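Local coordinates for protein UDP-L-Rhamnose Synthase (Acanthamoeba polyphaga mimivirus, PDB 7JID) that probably makes UDP-L-rhamnose by NADPH-dependent reduction, and binds NADP and a UDP-sugar in a Rossmann-type fold, at residues A[199-204]-A[214-219]. Sequence-based numbering, arbitrary orientation.
Sequences IPVMID and FNFTNP
Phe216 sets the CZ end of its ring against the Met202 backbone N and the side chains of Val201 and Met202. With CG anti to the backbone N (chi1 -151°), the ring reaches across from the loop just past the strand end to the helix. CZ lies 3.6 Å from Met202 N, which sits at the ring edge, close to its plane; this is a van der Waals approach to the backbone. On the CE1 side of CZ, Val201 CG1 packs obliquely against the ring, 3.8 Å from Phe216 CE1 and equally near CZ. The Val201 and Phe216 side chains run past each other in opposite directions. A chi1 of 169° turns Val201 CG1 away from the backbone N and toward the ring. On the CE2 side, Met202 CB comes within 3.8 Å of Phe216 CZ and 3.9 Å of Phe216 CE2, while the rest of the methionine chain leads away, bending at chi3. No hydrogen bond joins the two segments; the packing buries 127 Å² in all. Met198 and Met205 of the same helix also touch Phe216, as does Ile162 of strand 157-162. The contact joins helix 195-207 to the loop leaving strand 212-215, an outermost strand of the six-stranded parallel Rossmann-type sheet within this chain, and Met202 continues the layer to Leu160 of strand 157-162 and Val19 of helix 14-25.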
ATOM      1  N   ILE A 199       3.468  -4.162 -27.410  1.00 12.23           N
ATOM      2  CA  ILE A 199       4.210  -5.252 -26.711  1.00 12.03           C
ATOM      3  C   ILE A 199       5.627  -5.313 -27.293  1.00 12.63           C
ATOM      4  O   ILE A 199       6.581  -5.327 -26.518  1.00 12.27           O
ATOM      5  CB  ILE A 199       3.445  -6.583 -26.718  1.00 12.41           C
ATOM      6  CG1 ILE A 199       2.386  -6.581 -25.621  1.00 12.79           C
ATOM      7  CG2 ILE A 199       4.420  -7.750 -26.522  1.00 13.75           C
ATOM      8  CD1 ILE A 199       1.470  -7.761 -25.643  1.00 13.63           C
ATOM      9  N   PRO A 200       5.811  -5.282 -28.632  1.00 12.46           N
ATOM     10  CA  PRO A 200       7.171  -5.287 -29.167  1.00 12.27           C
ATOM     11  C   PRO A 200       8.051  -4.156 -28.652  1.00 11.92           C
ATOM     12  O   PRO A 200       9.234  -4.352 -28.468  1.00 12.93           O
ATOM     13  CB  PRO A 200       6.929  -5.138 -30.673  1.00 13.44           C
ATOM     14  CG  PRO A 200       5.588  -5.809 -30.882  1.00 14.16           C
ATOM     15  CD  PRO A 200       4.790  -5.359 -29.673  1.00 13.57           C
ATOM     16  N   VAL A 201       7.475  -2.968 -28.469  1.00 10.51           N
ATOM     17  CA  VAL A 201       8.204  -1.811 -27.925  1.00  9.88           C
ATOM     18  C   VAL A 201       8.611  -2.144 -26.483  1.00 10.52           C
ATOM     19  O   VAL A 201       9.761  -1.850 -26.111  1.00 11.73           O
ATOM     20  CB  VAL A 201       7.316  -0.570 -28.032  1.00  9.73           C
ATOM     21  CG1 VAL A 201       7.872   0.587 -27.279  1.00 10.59           C
ATOM     22  CG2 VAL A 201       7.046  -0.170 -29.483  1.00 10.75           C
ATOM     23  N   MET A 202       7.688  -2.706 -25.700  1.00 10.33           N
ATOM     24  CA  MET A 202       7.955  -2.990 -24.272  1.00 11.18           C
ATOM     25  C   MET A 202       9.131  -3.979 -24.212  1.00 11.75           C
ATOM     26  O   MET A 202      10.044  -3.762 -23.412  1.00 12.42           O
ATOM     27  CB  MET A 202       6.730  -3.575 -23.571  1.00 13.09           C
ATOM     28  CG  MET A 202       7.098  -4.210 -22.261  1.00 12.75           C
ATOM     29  SD  MET A 202       5.683  -4.719 -21.344  1.00 15.47           S
ATOM     30  CE  MET A 202       5.127  -6.044 -22.373  1.00 13.67           C
ATOM     31  N   ILE A 203       9.080  -5.017 -25.040  1.00 11.61           N
ATOM     32  CA  ILE A 203      10.155  -6.053 -25.091  1.00 11.69           C
ATOM     33  C   ILE A 203      11.469  -5.365 -25.476  1.00 13.32           C
ATOM     34  O   ILE A 203      12.524  -5.713 -24.904  1.00 13.00           O
ATOM     35  CB  ILE A 203       9.791  -7.204 -26.044  1.00 12.12           C
ATOM     36  CG1 ILE A 203       8.684  -8.055 -25.437  1.00 12.21           C
ATOM     37  CG2 ILE A 203      11.030  -8.046 -26.352  1.00 12.64           C
ATOM     38  CD1 ILE A 203       8.119  -9.109 -26.306  1.00 12.84           C
ATOM     39  N   ASP A 204      11.436  -4.470 -26.480  1.00 12.30           N
ATOM     40  CA  ASP A 204      12.657  -3.752 -26.920  1.00 12.55           C
ATOM     41  C   ASP A 204      13.254  -2.982 -25.736  1.00 12.58           C
ATOM     42  O   ASP A 204      14.460  -3.001 -25.513  1.00 12.46           O
ATOM     43  CB  ASP A 204      12.373  -2.869 -28.140  1.00 12.78           C
ATOM     44  CG  ASP A 204      13.650  -2.337 -28.781  1.00 13.49           C
ATOM     45  OD1 ASP A 204      14.393  -3.209 -29.345  1.00 14.45           O
ATOM     46  OD2 ASP A 204      13.950  -1.114 -28.636  1.00 13.34           O
ATOM     47  N   PHE A 214       7.380   5.341 -17.848  1.00  8.01           N
ATOM     48  CA  PHE A 214       6.912   5.766 -19.194  1.00  8.69           C
ATOM     49  C   PHE A 214       5.405   5.632 -19.242  1.00  8.43           C
ATOM     50  O   PHE A 214       4.873   4.513 -19.069  1.00  8.75           O
ATOM     51  CB  PHE A 214       7.527   4.946 -20.310  1.00  9.99           C
ATOM     52  CG  PHE A 214       8.999   5.197 -20.539  1.00 10.98           C
ATOM     53  CD1 PHE A 214       9.419   5.932 -21.644  1.00 11.87           C
ATOM     54  CD2 PHE A 214       9.946   4.595 -19.730  1.00 12.09           C
ATOM     55  CE1 PHE A 214      10.782   6.109 -21.876  1.00 12.07           C
ATOM     56  CE2 PHE A 214      11.307   4.816 -19.941  1.00 12.09           C
ATOM     57  CZ  PHE A 214      11.714   5.535 -21.048  1.00 13.24           C
ATOM     58  N   ASN A 215       4.740   6.694 -19.649  1.00 10.14           N
ATOM     59  CA  ASN A 215       3.360   6.610 -20.176  1.00  9.25           C
ATOM     60  C   ASN A 215       3.426   5.730 -21.424  1.00 10.17           C
ATOM     61  O   ASN A 215       4.278   5.941 -22.281  1.00  9.56           O
ATOM     62  CB  ASN A 215       2.816   8.018 -20.431  1.00  9.98           C
ATOM     63  CG  ASN A 215       2.520   8.772 -19.169  1.00  9.59           C
ATOM     64  OD1 ASN A 215       2.265   8.196 -18.110  1.00  9.11           O
ATOM     65  ND2 ASN A 215       2.609  10.105 -19.246  1.00  9.81           N
ATOM     66  N   PHE A 216       2.570   4.730 -21.492  1.00  8.85           N
ATOM     67  CA  PHE A 216       2.722   3.605 -22.424  1.00  9.79           C
ATOM     68  C   PHE A 216       1.372   3.355 -23.089  1.00  9.45           C
ATOM     69  O   PHE A 216       0.901   2.225 -23.164  1.00  8.77           O
ATOM     70  CB  PHE A 216       3.312   2.400 -21.716  1.00 10.06           C
ATOM     71  CG  PHE A 216       4.089   1.562 -22.680  1.00 10.29           C
ATOM     72  CD1 PHE A 216       5.320   1.989 -23.140  1.00 11.38           C
ATOM     73  CD2 PHE A 216       3.632   0.310 -23.023  1.00 10.18           C
ATOM     74  CE1 PHE A 216       6.044   1.164 -24.003  1.00  9.74           C
ATOM     75  CE2 PHE A 216       4.338  -0.487 -23.907  1.00 10.39           C
ATOM     76  CZ  PHE A 216       5.564  -0.060 -24.356  1.00 10.19           C
ATOM     77  N   THR A 217       0.826   4.436 -23.626  1.00  9.31           N
ATOM     78  CA  THR A 217      -0.370   4.434 -24.491  1.00  8.14           C
ATOM     79  C   THR A 217       0.019   4.910 -25.897  1.00  7.69           C
ATOM     80  O   THR A 217       1.017   5.646 -26.054  1.00  8.06           O
ATOM     81  CB  THR A 217      -1.459   5.319 -23.885  1.00  7.17           C
ATOM     82  OG1 THR A 217      -0.835   6.566 -23.596  1.00  8.18           O
ATOM     83  CG2 THR A 217      -2.068   4.725 -22.629  1.00  7.99           C
ATOM     84  N   ASN A 218      -0.766   4.556 -26.911  1.00  8.71           N
ATOM     85  CA  ASN A 218      -0.588   5.115 -28.273  1.00  8.81           C
ATOM     86  C   ASN A 218      -0.816   6.616 -28.176  1.00  9.43           C
ATOM     87  O   ASN A 218      -1.634   7.078 -27.360  1.00  9.19           O
ATOM     88  CB  ASN A 218      -1.557   4.534 -29.293  1.00  8.48           C
ATOM     89  CG  ASN A 218      -1.365   3.065 -29.635  1.00  8.81           C
ATOM     90  OD1 ASN A 218      -1.599   2.177 -28.812  1.00  9.10           O
ATOM     91  ND2 ASN A 218      -0.914   2.829 -30.863  1.00 10.40           N
ATOM     92  N   PRO A 219      -0.048   7.412 -28.926  1.00  9.43           N
ATOM     93  CA  PRO A 219      -0.252   8.858 -28.877  1.00  9.29           C
ATOM     94  C   PRO A 219      -1.710   9.256 -29.158  1.00  8.64           C
ATOM     95  O   PRO A 219      -2.348   8.655 -30.050  1.00  8.33           O
ATOM     96  CB  PRO A 219       0.711   9.386 -29.920  1.00 10.08           C
ATOM     97  CG  PRO A 219       1.837   8.401 -29.852  1.00 10.74           C
ATOM     98  CD  PRO A 219       1.166   7.025 -29.682  1.00 10.76           C
TER